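Local coordinates for citrate synthase (Metallosphaera sedula, PDB 6ABY), which probably catalyses the condensation of oxaloacetate with acetyl-CoA and water to give citrate and CoA, a step of the tricarboxylic acid cycle, at residues K13-T18 with D178-A183; E71-E76 with V140-S145; K118-I123 with A331-W336; T258-A263 with P304-Y309. One frame throughout, in Å; residues are numbered along the deposited sequence.

Contact 1 of 4, residues K13-T18 with D178-A183. With OAA (oxaloacetate ion), chain F.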
loop_
_atom_site.group_PDB
_atom_site.type_symbol
_atom_site.label_atom_id
_atom_site.label_comp_id
_atom_site.label_asym_id
_atom_site.label_seq_id
_atom_site.Cartn_x
_atom_site.Cartn_y
_atom_site.Cartn_z
ATOM N N LYS B 13 4.593 17.997 -0.619
ATOM C CA LYS B 13 4.390 18.453 -2.015
ATOM C C LYS B 13 3.741 19.840 -2.025
ATOM O O LYS B 13 3.181 20.254 -1.028
ATOM C CB LYS B 13 3.456 17.528 -2.800
ATOM C CG LYS B 13 2.119 17.258 -2.114
ATOM C CD LYS B 13 0.948 17.136 -3.028
ATOM C CE LYS B 13 1.138 16.157 -4.149
ATOM N NZ LYS B 13 -0.031 16.164 -5.044
ATOM N N GLU B 14 3.803 20.470 -3.173
ATOM C CA GLU B 14 2.978 21.640 -3.533
ATOM C C GLU B 14 1.755 21.080 -4.245
ATOM O O GLU B 14 1.902 20.123 -5.029
ATOM C CB GLU B 14 3.777 22.595 -4.423
ATOM C CG GLU B 14 4.914 23.276 -3.683
ATOM C CD GLU B 14 5.653 24.327 -4.499
ATOM O OE1 GLU B 14 6.374 25.145 -3.891
ATOM O OE2 GLU B 14 5.476 24.345 -5.725
ATOM N N THR B 15 0.588 21.664 -4.018
ATOM C CA THR B 15 -0.632 21.184 -4.697
ATOM C C THR B 15 -1.462 22.387 -5.130
ATOM O O THR B 15 -1.457 23.394 -4.408
ATOM C CB THR B 15 -1.406 20.216 -3.785
ATOM O OG1 THR B 15 -2.537 19.694 -4.499
ATOM C CG2 THR B 15 -1.863 20.860 -2.495
ATOM N N SER B 16 -2.186 22.244 -6.225
ATOM C CA SER B 16 -3.263 23.182 -6.616
ATOM C C SER B 16 -4.617 22.463 -6.624
ATOM O O SER B 16 -5.581 22.989 -7.211
ATOM C CB SER B 16 -2.923 23.802 -7.933
ATOM O OG SER B 16 -2.649 22.778 -8.848
ATOM N N ILE B 17 -4.729 21.315 -5.955
ATOM C CA ILE B 17 -5.928 20.462 -6.131
ATOM C C ILE B 17 -6.950 20.938 -5.107
ATOM O O ILE B 17 -8.031 21.359 -5.496
ATOM C CB ILE B 17 -5.609 18.960 -6.026
ATOM C CG1 ILE B 17 -4.670 18.520 -7.151
ATOM C CG2 ILE B 17 -6.892 18.154 -6.047
ATOM C CD1 ILE B 17 -4.310 17.051 -7.117
ATOM N N THR B 18 -6.604 20.885 -3.841
ATOM C CA THR B 18 -7.585 21.090 -2.762
ATOM C C THR B 18 -7.007 22.071 -1.780
ATOM O O THR B 18 -5.828 21.929 -1.423
ATOM C CB THR B 18 -7.965 19.779 -2.062
ATOM O OG1 THR B 18 -8.628 18.946 -2.997
ATOM C CG2 THR B 18 -8.949 19.981 -0.936
ATOM N N ASP B 178 -11.898 14.585 -2.536
ATOM C CA ASP B 178 -10.514 14.920 -2.108
ATOM C C ASP B 178 -10.556 15.669 -0.791
ATOM O O ASP B 178 -11.539 16.430 -0.496
ATOM C CB ASP B 178 -9.665 15.711 -3.126
ATOM C CG ASP B 178 -8.168 15.598 -2.794
ATOM O OD1 ASP B 178 -7.688 14.416 -2.679
ATOM O OD2 ASP B 178 -7.493 16.648 -2.544
ATOM N N HIS B 179 -9.492 15.486 -0.022
ATOM C CA HIS B 179 -9.277 16.321 1.175
ATOM C C HIS B 179 -7.781 16.551 1.407
ATOM O O HIS B 179 -7.368 16.501 2.550
ATOM C CB HIS B 179 -10.039 15.699 2.338
ATOM C CG HIS B 179 -10.558 16.723 3.273
ATOM N ND1 HIS B 179 -10.245 16.714 4.635
ATOM C CD2 HIS B 179 -11.337 17.803 3.056
ATOM C CE1 HIS B 179 -10.853 17.736 5.215
ATOM N NE2 HIS B 179 -11.596 18.368 4.280
ATOM N N GLU B 180 -7.046 16.861 0.345
ATOM C CA GLU B 180 -5.635 17.321 0.396
ATOM C C GLU B 180 -4.833 16.146 0.978
ATOM O O GLU B 180 -5.061 14.947 0.529
ATOM C CB GLU B 180 -5.578 18.678 1.132
ATOM C CG GLU B 180 -4.461 19.608 0.653
ATOM C CD GLU B 180 -4.401 21.022 1.260
ATOM O OE1 GLU B 180 -5.433 21.492 1.833
ATOM O OE2 GLU B 180 -3.328 21.685 1.145
ATOM N N MET B 181 -3.986 16.418 1.961
ATOM C CA MET B 181 -2.992 15.438 2.471
ATOM C C MET B 181 -3.519 14.733 3.732
ATOM O O MET B 181 -4.123 15.386 4.620
ATOM C CB MET B 181 -1.688 16.167 2.788
ATOM C CG MET B 181 -0.498 15.261 2.792
ATOM S SD MET B 181 -0.417 14.118 1.410
ATOM C CE MET B 181 -0.404 15.244 0.011
ATOM N N ASN B 182 -3.307 13.431 3.798
ATOM C CA ASN B 182 -3.716 12.556 4.926
ATOM C C ASN B 182 -3.052 11.194 4.706
ATOM O O ASN B 182 -2.350 11.030 3.682
ATOM C CB ASN B 182 -5.241 12.433 5.040
ATOM C CG ASN B 182 -5.900 12.060 3.727
ATOM O OD1 ASN B 182 -5.472 11.143 3.038
ATOM N ND2 ASN B 182 -6.948 12.782 3.362
ATOM N N ALA B 183 -3.233 10.241 5.614
ATOM C CA ALA B 183 -2.498 8.950 5.545
ATOM C C ALA B 183 -2.758 8.287 4.195
ATOM O O ALA B 183 -1.792 7.703 3.642
ATOM C CB ALA B 183 -2.854 8.044 6.710
HETATM O O1 OAA F . -7.843 14.298 8.100
HETATM O O2 OAA F . -7.980 14.391 5.854
HETATM O O4 OAA F . -10.011 11.874 4.481
HETATM O O5 OAA F . -11.649 13.249 4.374
HETATM O O3 OAA F . -11.200 13.936 6.803
HETATM C C1 OAA F . -8.276 13.890 6.978
HETATM C C2 OAA F . -9.245 12.723 6.981
HETATM C C3 OAA F . -10.467 13.137 6.242
HETATM C C4 OAA F . -10.722 12.731 5.000
#
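Behind the oxaloacetate site, Thr18 of segment 13-18 locks onto Asp178, in the loop that also carries the substrate-binding residues His179 and Asn182. Thr18 OG1 donates at 2.6 Å to the anti lone pair of Asp178 OD2, the one turned away from OD1. The same oxygen closes an Asx turn: Glu180 N reaches Asp178 OD2 at 2.9 Å from well above the carboxylate plane (63° out of it). With His339 NE2 as the third, three partners grip this one buried oxygen, which probably limits rotation of the carboxylate. Glu180 runs past the Thr18 carbonyl, its CD 3.2 Å from Thr18 O, and its OE1 goes on to Ile20 N. Further along, Met181 bends at chi2 (45°) and chi3 (59°), which carries its CE to 3.8 Å from Lys13 CD; Lys13 NZ makes a salt bridge to Glu342 and a hydrogen bond to His339 ND1. On the same loop, Asn182 ND2 donates to oxaloacetate O2 at 3.1 Å. His179 ND1 meets that O2 near its ring plane in a weak bond of 3.5 Å, while its NE2 bonds Tyr256 OH. Asn182 also caps helix 183-193, whose Leu189 packs on Lys13 and Met181. Thr15 and Ile17 pack against helix 324-343 (His339, Glu342), Thr18 rests on Leu27 and Tyr29 of strand 26-29, and strand 10-15 pairs in a parallel ladder with a strand of the second subunit.

Contact 2 of 4, residues E71-E76 with V140-S145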
loop_
_atom_site.group_PDB
_atom_site.type_symbol
_atom_site.label_atom_id
_atom_site.label_comp_id
_atom_site.label_asym_id
_atom_site.label_seq_id
_atom_site.Cartn_x
_atom_site.Cartn_y
_atom_site.Cartn_z
ATOM N N GLU B 71 -16.969 2.134 -19.112
ATOM C CA GLU B 71 -15.900 1.438 -18.333
ATOM C C GLU B 71 -16.466 0.736 -17.081
ATOM O O GLU B 71 -15.665 0.182 -16.314
ATOM C CB GLU B 71 -14.799 2.413 -17.901
ATOM C CG GLU B 71 -13.913 2.951 -19.030
ATOM C CD GLU B 71 -13.037 1.937 -19.746
ATOM O OE1 GLU B 71 -13.213 0.723 -19.522
ATOM O OE2 GLU B 71 -12.152 2.369 -20.507
ATOM N N ARG B 72 -17.783 0.737 -16.873
ATOM C CA ARG B 72 -18.432 0.274 -15.605
ATOM C C ARG B 72 -18.446 -1.256 -15.431
ATOM O O ARG B 72 -18.495 -1.755 -14.260
ATOM C CB ARG B 72 -19.870 0.795 -15.543
ATOM C CG ARG B 72 -19.945 2.271 -15.179
ATOM C CD ARG B 72 -21.378 2.694 -15.003
ATOM N NE ARG B 72 -21.524 4.123 -15.078
ATOM C CZ ARG B 72 -22.596 4.753 -15.542
ATOM N NH1 ARG B 72 -23.647 4.072 -15.970
ATOM N NH2 ARG B 72 -22.614 6.076 -15.552
ATOM N N SER B 73 -18.437 -1.999 -16.518
ATOM C CA SER B 73 -18.427 -3.483 -16.492
ATOM C C SER B 73 -17.131 -4.006 -15.875
ATOM O O SER B 73 -16.127 -3.385 -16.064
ATOM C CB SER B 73 -18.612 -4.015 -17.870
ATOM O OG SER B 73 -19.889 -3.604 -18.306
ATOM N N ILE B 74 -17.183 -5.155 -15.209
ATOM C CA ILE B 74 -15.988 -5.796 -14.576
ATOM C C ILE B 74 -15.828 -7.170 -15.228
ATOM O O ILE B 74 -16.839 -7.740 -15.625
ATOM C CB ILE B 74 -16.155 -5.854 -13.048
ATOM C CG1 ILE B 74 -17.488 -6.492 -12.653
ATOM C CG2 ILE B 74 -16.020 -4.453 -12.436
ATOM C CD1 ILE B 74 -17.564 -6.908 -11.218
ATOM N N SER B 75 -14.597 -7.666 -15.325
ATOM C CA SER B 75 -14.266 -8.989 -15.909
ATOM C C SER B 75 -14.972 -10.087 -15.100
ATOM O O SER B 75 -15.221 -9.875 -13.873
ATOM C CB SER B 75 -12.777 -9.170 -15.912
ATOM O OG SER B 75 -12.281 -9.231 -14.577
ATOM N N GLU B 76 -15.298 -11.207 -15.750
ATOM C CA GLU B 76 -16.010 -12.346 -15.101
ATOM C C GLU B 76 -15.145 -12.912 -13.964
ATOM O O GLU B 76 -15.706 -13.375 -12.957
ATOM C CB GLU B 76 -16.403 -13.406 -16.136
ATOM C CG GLU B 76 -17.455 -14.391 -15.639
ATOM C CD GLU B 76 -18.868 -13.824 -15.551
ATOM O OE1 GLU B 76 -19.737 -14.499 -14.987
ATOM O OE2 GLU B 76 -19.090 -12.710 -16.059
ATOM N N VAL B 140 -27.178 -6.775 -10.513
ATOM C CA VAL B 140 -27.802 -5.836 -11.483
ATOM C C VAL B 140 -26.674 -5.195 -12.307
ATOM O O VAL B 140 -25.826 -4.472 -11.736
ATOM C CB VAL B 140 -28.658 -4.794 -10.756
ATOM C CG1 VAL B 140 -29.331 -3.847 -11.727
ATOM C CG2 VAL B 140 -29.689 -5.450 -9.857
ATOM N N GLU B 141 -26.675 -5.418 -13.613
ATOM C CA GLU B 141 -25.620 -4.914 -14.519
ATOM C C GLU B 141 -25.693 -3.392 -14.595
ATOM O O GLU B 141 -26.761 -2.797 -14.525
ATOM C CB GLU B 141 -25.752 -5.549 -15.899
ATOM C CG GLU B 141 -25.552 -7.047 -15.866
ATOM C CD GLU B 141 -24.708 -7.572 -17.009
ATOM O OE1 GLU B 141 -23.727 -8.302 -16.726
ATOM O OE2 GLU B 141 -25.026 -7.245 -18.174
ATOM N N PRO B 142 -24.540 -2.715 -14.732
ATOM C CA PRO B 142 -24.537 -1.277 -14.966
ATOM C C PRO B 142 -25.344 -0.898 -16.216
ATOM O O PRO B 142 -25.324 -1.614 -17.177
ATOM C CB PRO B 142 -23.071 -0.888 -15.152
ATOM C CG PRO B 142 -22.300 -2.192 -15.176
ATOM C CD PRO B 142 -23.199 -3.293 -14.660
ATOM N N ASP B 143 -26.023 0.236 -16.146
ATOM C CA ASP B 143 -26.849 0.784 -17.246
ATOM C C ASP B 143 -26.133 2.009 -17.805
ATOM O O ASP B 143 -26.114 3.077 -17.190
ATOM C CB ASP B 143 -28.272 1.080 -16.787
ATOM C CG ASP B 143 -29.185 1.542 -17.913
ATOM O OD1 ASP B 143 -28.650 1.988 -18.950
ATOM O OD2 ASP B 143 -30.422 1.488 -17.724
ATOM N N PRO B 144 -25.575 1.883 -19.023
ATOM C CA PRO B 144 -24.773 2.940 -19.626
ATOM C C PRO B 144 -25.550 4.211 -19.988
ATOM O O PRO B 144 -24.888 5.185 -20.230
ATOM C CB PRO B 144 -24.206 2.259 -20.883
ATOM C CG PRO B 144 -25.208 1.189 -21.237
ATOM C CD PRO B 144 -25.731 0.708 -19.900
ATOM N N SER B 145 -26.895 4.181 -19.968
ATOM C CA SER B 145 -27.783 5.347 -20.218
ATOM C C SER B 145 -27.980 6.175 -18.944
ATOM O O SER B 145 -28.517 7.271 -19.044
ATOM C CB SER B 145 -29.128 4.909 -20.764
ATOM O OG SER B 145 -29.896 4.276 -19.745
#
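Asp143, whose carbonyl faces Arg72 across the contact, has its OD1 gripped twice by Ser145. Ser145 N donates to it at 3.0 Å, closing an Asx turn, and Ser145 OG at 2.7 Å, both from the same face of the carboxylate. Asp143 OD2 is in a salt bridge to Arg160 and Asp143 N is bonded to Asn151 OD1, which probably steadies this turn of the loop. The contact is surface packing between two interhelical loops, one joining helices 58-69 and 76-85, the other helices 112-134 and 148-157, far from the catalytic site. Arg72 lies extended from CG to NE, and its stem and the Pro142 ring slide past each other in opposite directions. Arg72 CB sits 3.6 Å from Pro142 CB, and Arg72 CD 4.0 Å from the same carbon. Beyond the ring the guanidinium turns an edge to the second loop: Arg72 NH1 comes within 2.9 Å of Asp143 O, close to its own plane, and NH2 bonds Leu146 O. Behind the first loop, Thr125 OG1 bonds Arg72 O, while Asn151 and Met155 of helix 148-157 back Pro142. Ser73 OG lies 4.2 Å from Pro142 CG.

Contact 3 of 4, residues K118-I123 with A331-W336. With OAA (oxaloacetate ion), chain F.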
loop_
_atom_site.group_PDB
_atom_site.type_symbol
_atom_site.label_atom_id
_atom_site.label_comp_id
_atom_site.label_asym_id
_atom_site.label_seq_id
_atom_site.Cartn_x
_atom_site.Cartn_y
_atom_site.Cartn_z
ATOM N N LYS B 118 -11.044 4.092 -15.303
ATOM C CA LYS B 118 -11.424 2.665 -15.226
ATOM C C LYS B 118 -11.709 2.292 -13.772
ATOM O O LYS B 118 -12.786 1.713 -13.549
ATOM C CB LYS B 118 -10.348 1.747 -15.796
ATOM C CG LYS B 118 -10.309 1.689 -17.322
ATOM C CD LYS B 118 -9.090 0.957 -17.805
ATOM C CE LYS B 118 -9.019 0.738 -19.300
ATOM N NZ LYS B 118 -7.856 -0.133 -19.607
ATOM N N MET B 119 -10.818 2.622 -12.828
ATOM C CA MET B 119 -11.046 2.264 -11.408
ATOM C C MET B 119 -12.324 2.964 -10.912
ATOM O O MET B 119 -13.126 2.302 -10.245
ATOM C CB MET B 119 -9.863 2.651 -10.522
ATOM C CG MET B 119 -8.677 1.743 -10.766
ATOM S SD MET B 119 -7.255 2.156 -9.748
ATOM C CE MET B 119 -6.300 3.160 -10.893
ATOM N N THR B 120 -12.472 4.266 -11.160
ATOM C CA THR B 120 -13.625 5.088 -10.726
ATOM C C THR B 120 -14.947 4.472 -11.225
ATOM O O THR B 120 -15.888 4.393 -10.444
ATOM C CB THR B 120 -13.481 6.536 -11.225
ATOM O OG1 THR B 120 -12.211 6.960 -10.739
ATOM C CG2 THR B 120 -14.600 7.435 -10.746
ATOM N N ALA B 121 -14.996 4.063 -12.483
ATOM C CA ALA B 121 -16.175 3.476 -13.164
ATOM C C ALA B 121 -16.551 2.119 -12.546
ATOM O O ALA B 121 -17.756 1.893 -12.325
ATOM C CB ALA B 121 -15.896 3.353 -14.633
ATOM N N LYS B 122 -15.554 1.280 -12.241
ATOM C CA LYS B 122 -15.743 -0.149 -11.867
ATOM C C LYS B 122 -15.963 -0.328 -10.360
ATOM O O LYS B 122 -16.670 -1.294 -10.000
ATOM C CB LYS B 122 -14.542 -0.991 -12.297
ATOM C CG LYS B 122 -14.410 -1.153 -13.797
ATOM C CD LYS B 122 -13.246 -1.999 -14.225
ATOM C CE LYS B 122 -12.733 -1.576 -15.580
ATOM N NZ LYS B 122 -13.767 -1.790 -16.613
ATOM N N ILE B 123 -15.460 0.559 -9.495
ATOM C CA ILE B 123 -15.597 0.347 -8.020
ATOM C C ILE B 123 -17.075 0.275 -7.584
ATOM O O ILE B 123 -17.427 -0.575 -6.753
ATOM C CB ILE B 123 -14.781 1.366 -7.215
ATOM C CG1 ILE B 123 -13.274 1.115 -7.419
ATOM C CG2 ILE B 123 -15.173 1.311 -5.735
ATOM C CD1 ILE B 123 -12.356 2.187 -6.800
ATOM N N ALA B 331 -15.240 7.486 -4.216
ATOM C CA ALA B 331 -15.081 8.943 -4.414
ATOM C C ALA B 331 -13.625 9.358 -4.291
ATOM O O ALA B 331 -13.138 10.087 -5.199
ATOM C CB ALA B 331 -15.885 9.701 -3.416
ATOM N N ARG B 332 -12.961 8.941 -3.215
ATOM C CA ARG B 332 -11.613 9.462 -2.894
ATOM C C ARG B 332 -10.580 9.008 -3.935
ATOM O O ARG B 332 -9.524 9.669 -4.032
ATOM C CB ARG B 332 -11.199 9.046 -1.481
ATOM C CG ARG B 332 -9.877 9.656 -1.025
ATOM C CD ARG B 332 -9.821 11.187 -1.122
ATOM N NE ARG B 332 -10.852 11.851 -0.325
ATOM C CZ ARG B 332 -10.776 12.046 0.992
ATOM N NH1 ARG B 332 -9.739 11.604 1.689
ATOM N NH2 ARG B 332 -11.778 12.610 1.628
ATOM N N VAL B 333 -10.825 7.913 -4.650
ATOM C CA VAL B 333 -9.919 7.421 -5.733
ATOM C C VAL B 333 -9.636 8.544 -6.747
ATOM O O VAL B 333 -8.530 8.578 -7.315
ATOM C CB VAL B 333 -10.449 6.158 -6.428
ATOM C CG1 VAL B 333 -11.758 6.374 -7.199
ATOM C CG2 VAL B 333 -9.408 5.585 -7.356
ATOM N N ILE B 334 -10.611 9.422 -6.996
ATOM C CA ILE B 334 -10.435 10.574 -7.915
ATOM C C ILE B 334 -9.366 11.498 -7.337
ATOM O O ILE B 334 -8.434 11.823 -8.069
ATOM C CB ILE B 334 -11.770 11.313 -8.115
ATOM C CG1 ILE B 334 -12.772 10.360 -8.767
ATOM C CG2 ILE B 334 -11.514 12.575 -8.931
ATOM C CD1 ILE B 334 -14.204 10.777 -8.645
ATOM N N GLY B 335 -9.520 11.875 -6.068
ATOM C CA GLY B 335 -8.557 12.701 -5.327
ATOM C C GLY B 335 -7.187 12.035 -5.302
ATOM O O GLY B 335 -6.184 12.698 -5.639
ATOM N N TRP B 336 -7.126 10.758 -4.949
ATOM C CA TRP B 336 -5.837 10.014 -4.915
ATOM C C TRP B 336 -5.110 10.105 -6.262
ATOM O O TRP B 336 -3.908 10.407 -6.276
ATOM C CB TRP B 336 -6.003 8.546 -4.556
ATOM C CG TRP B 336 -6.424 8.316 -3.150
ATOM C CD1 TRP B 336 -6.247 9.126 -2.074
ATOM C CD2 TRP B 336 -7.032 7.115 -2.664
ATOM N NE1 TRP B 336 -6.762 8.526 -0.956
ATOM C CE2 TRP B 336 -7.202 7.275 -1.281
ATOM C CE3 TRP B 336 -7.408 5.919 -3.276
ATOM C CZ2 TRP B 336 -7.860 6.322 -0.510
ATOM C CZ3 TRP B 336 -8.024 4.961 -2.512
ATOM C CH2 TRP B 336 -8.235 5.162 -1.147
HETATM O O1 OAA F . -7.843 14.298 8.100
HETATM O O2 OAA F . -7.980 14.391 5.854
HETATM O O4 OAA F . -10.011 11.874 4.481
HETATM O O5 OAA F . -11.649 13.249 4.374
HETATM O O3 OAA F . -11.200 13.936 6.803
HETATM C C1 OAA F . -8.276 13.890 6.978
HETATM C C2 OAA F . -9.245 12.723 6.981
HETATM C C3 OAA F . -10.467 13.137 6.242
HETATM C C4 OAA F . -10.722 12.731 5.000
#
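Val333 faces Thr120 where two antiparallel helices, 112-134 and 324-343, pack side by side in the core of this largely helical fold; the short segments run at 173°, their axes 9.3 Å apart. Val333 CG1 takes the place between backbone N and carbonyl carbon (chi1 65°), which sets it 3.6 Å from Thr120 OG1 and 4.2 Å from Ile123 CD1. Met119 CB meets Val333 CG2, and the Thr120 and Ile334 side chains cross at about a right angle, CG2 against CD1. Thr120 OG1 also bonds Ala116 O. Next to Val333, Arg332 leaves for the substrate, NH1 and NH2 each donating nearly straight to one oxaloacetate carboxylate oxygen, O4 and O5, both at 2.8 Å. With Arg332 cut back to an alanine, that carboxylate would probably lose two bonds and one of the positive charges beside it, Arg262 remaining, and His176 O its donor, Arg332 NE. The bent arginine chain is backed by Trp336, with Arg332 CG 3.3 Å above the indole plane, toward its rim.

Contact 4 of 4, residues T258-A263 with P304-Y309. With OAA (oxaloacetate ion), chain F.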
loop_
_atom_site.group_PDB
_atom_site.type_symbol
_atom_site.label_atom_id
_atom_site.label_comp_id
_atom_site.label_asym_id
_atom_site.label_seq_id
_atom_site.Cartn_x
_atom_site.Cartn_y
_atom_site.Cartn_z
ATOM N N THR B 258 -14.090 24.204 13.353
ATOM C CA THR B 258 -15.529 24.531 13.241
ATOM C C THR B 258 -16.263 23.360 12.571
ATOM O O THR B 258 -15.639 22.321 12.279
ATOM C CB THR B 258 -15.711 25.869 12.521
ATOM O OG1 THR B 258 -17.034 26.292 12.834
ATOM C CG2 THR B 258 -15.524 25.797 11.023
ATOM N N MET B 259 -17.571 23.501 12.414
ATOM C CA MET B 259 -18.405 22.543 11.666
ATOM C C MET B 259 -17.704 22.260 10.333
ATOM O O MET B 259 -17.352 23.231 9.659
ATOM C CB MET B 259 -19.773 23.171 11.411
ATOM C CG MET B 259 -20.657 22.334 10.551
ATOM S SD MET B 259 -21.409 21.023 11.508
ATOM C CE MET B 259 -22.912 21.845 12.027
ATOM N N ASP B 260 -17.457 20.982 10.023
ATOM C CA ASP B 260 -16.867 20.511 8.746
ATOM C C ASP B 260 -17.838 20.961 7.648
ATOM O O ASP B 260 -19.020 20.649 7.736
ATOM C CB ASP B 260 -16.650 18.995 8.841
ATOM C CG ASP B 260 -16.026 18.297 7.647
ATOM O OD1 ASP B 260 -16.140 18.811 6.496
ATOM O OD2 ASP B 260 -15.508 17.189 7.861
ATOM N N PRO B 261 -17.398 21.694 6.592
ATOM C CA PRO B 261 -18.324 22.172 5.552
ATOM C C PRO B 261 -19.029 20.999 4.861
ATOM O O PRO B 261 -20.190 21.122 4.495
ATOM C CB PRO B 261 -17.425 22.963 4.587
ATOM C CG PRO B 261 -16.029 22.382 4.800
ATOM C CD PRO B 261 -15.999 21.978 6.267
ATOM N N ARG B 262 -18.372 19.840 4.815
ATOM C CA ARG B 262 -18.959 18.602 4.262
ATOM C C ARG B 262 -20.089 18.123 5.169
ATOM O O ARG B 262 -21.075 17.655 4.596
ATOM C CB ARG B 262 -17.895 17.524 4.037
ATOM C CG ARG B 262 -16.745 17.982 3.153
ATOM C CD ARG B 262 -15.581 17.018 3.224
ATOM N NE ARG B 262 -15.055 16.926 4.583
ATOM C CZ ARG B 262 -14.111 16.058 4.957
ATOM N NH1 ARG B 262 -13.692 16.062 6.212
ATOM N NH2 ARG B 262 -13.544 15.258 4.055
ATOM N N ALA B 263 -19.940 18.194 6.503
ATOM C CA ALA B 263 -21.000 17.772 7.463
ATOM C C ALA B 263 -22.218 18.691 7.301
ATOM O O ALA B 263 -23.351 18.217 7.332
ATOM C CB ALA B 263 -20.484 17.793 8.874
ATOM N N PRO B 304 -18.936 18.430 14.674
ATOM C CA PRO B 304 -19.276 17.339 13.768
ATOM C C PRO B 304 -18.313 17.346 12.580
ATOM O O PRO B 304 -17.993 18.407 12.059
ATOM C CB PRO B 304 -20.707 17.662 13.314
ATOM C CG PRO B 304 -21.261 18.494 14.464
ATOM C CD PRO B 304 -20.084 19.318 14.941
ATOM N N ASN B 305 -17.750 16.191 12.273
ATOM C CA ASN B 305 -16.986 15.992 11.021
ATOM C C ASN B 305 -17.924 15.289 10.031
ATOM O O ASN B 305 -19.082 14.958 10.408
ATOM C CB ASN B 305 -15.670 15.271 11.297
ATOM C CG ASN B 305 -15.910 13.925 11.931
ATOM O OD1 ASN B 305 -16.713 13.150 11.410
ATOM N ND2 ASN B 305 -15.249 13.654 13.051
ATOM N N VAL B 306 -17.426 15.026 8.831
ATOM C CA VAL B 306 -18.198 14.489 7.681
ATOM C C VAL B 306 -18.818 13.143 8.084
ATOM O O VAL B 306 -19.919 12.828 7.594
ATOM C CB VAL B 306 -17.306 14.350 6.422
ATOM C CG1 VAL B 306 -16.139 13.390 6.615
ATOM C CG2 VAL B 306 -18.119 13.907 5.217
ATOM N N ASP B 307 -18.142 12.360 8.919
ATOM C CA ASP B 307 -18.622 10.992 9.266
ATOM C C ASP B 307 -19.765 11.039 10.294
ATOM O O ASP B 307 -20.382 9.994 10.498
ATOM C CB ASP B 307 -17.504 10.028 9.669
ATOM C CG ASP B 307 -16.551 10.496 10.758
ATOM O OD1 ASP B 307 -16.884 10.328 11.950
ATOM O OD2 ASP B 307 -15.454 10.982 10.403
ATOM N N PHE B 308 -20.115 12.191 10.861
ATOM C CA PHE B 308 -21.297 12.301 11.766
ATOM C C PHE B 308 -22.585 11.961 10.994
ATOM O O PHE B 308 -23.449 11.195 11.525
ATOM C CB PHE B 308 -21.404 13.701 12.391
ATOM C CG PHE B 308 -22.377 13.759 13.548
ATOM C CD1 PHE B 308 -22.018 13.290 14.804
ATOM C CD2 PHE B 308 -23.664 14.230 13.368
ATOM C CE1 PHE B 308 -22.928 13.303 15.859
ATOM C CE2 PHE B 308 -24.567 14.265 14.432
ATOM C CZ PHE B 308 -24.201 13.803 15.676
ATOM N N TYR B 309 -22.726 12.510 9.783
ATOM C CA TYR B 309 -23.923 12.341 8.915
ATOM C C TYR B 309 -23.682 11.363 7.750
ATOM O O TYR B 309 -24.654 10.771 7.300
ATOM C CB TYR B 309 -24.424 13.703 8.442
ATOM C CG TYR B 309 -25.145 14.480 9.521
ATOM C CD1 TYR B 309 -26.356 14.029 10.026
ATOM C CD2 TYR B 309 -24.597 15.614 10.082
ATOM C CE1 TYR B 309 -27.024 14.716 11.032
ATOM C CE2 TYR B 309 -25.253 16.317 11.080
ATOM C CZ TYR B 309 -26.467 15.862 11.567
ATOM O OH TYR B 309 -27.097 16.528 12.587
HETATM O O1 OAA F . -7.843 14.298 8.100
HETATM O O2 OAA F . -7.980 14.391 5.854
HETATM O O4 OAA F . -10.011 11.874 4.481
HETATM O O5 OAA F . -11.649 13.249 4.374
HETATM O O3 OAA F . -11.200 13.936 6.803
HETATM C C1 OAA F . -8.276 13.890 6.978
HETATM C C2 OAA F . -9.245 12.723 6.981
HETATM C C3 OAA F . -10.467 13.137 6.242
HETATM C C4 OAA F . -10.722 12.731 5.000
HETATM O O HOH W 1 -15.327 19.614 12.236
#
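Charge and hydrogen bonds meet first at Asp260, which faces Asn305 and Val306. Arg262 holds it side-on: its NE reaches the syn lone pair of Asp260 OD1 at 2.9 Å and its NH1 salt-bridges Asp260 OD2 at 2.7 Å. The same OD1 caps helix 261-269 by accepting Arg262 N from above the carboxylate plane. Across the contact the bonds are weak, Val306 N to Asp260 OD2 (3.0 Å) and Asp260 N to Pro304 O (3.3 Å). Arg262 NH2 donates to oxaloacetate O5 at 2.8 Å, and NH1 weakly to O3. Were Asp260 an alanine, the Arg262 guanidinium would probably lose its side-on carboxylate and be freer to turn, and Arg262 N its cap. Van der Waals packing completes the contact: Val306 CG1, between the backbone N and the carbonyl carbon (chi1 61°), is set over one face of the Arg262 guanidinium, 3.6 Å above the plane, Met259 SD makes an apolar touch with Pro304 CB at 3.9 Å, and Ala263 CB abuts Asn305 O. Asp307, a predicted active-site residue, follows Val306. Pro304 packs on helix 277-297 (Glu290, Ile294), Tyr309 on Leu266 of helix 261-269, and Arg262 on Leu27 of strand 26-29.

In the fold
From the N terminus, contact 1 brings the first strand back to the 178-183 loop, closing a loop of some 160 residues that is mostly helix. Contact 2 lies wholly within it and ties two surface loops together. Contact 3 opens between the segments of contact 2, at 118-123, but closes only at 331-336, so it crosses both earlier loops. Contact 4 is a shorter closure inside contact 3, following contact 1 in series. In space, contacts 1, 3 and 4 converge on oxaloacetate, Arg332 touching both His179 and Asn182. Contact 2 stands off, its centre about 31 Å from that of contact 1, yet Lys122 of contact 3 probably bonds carbonyls of its 71-76 loop.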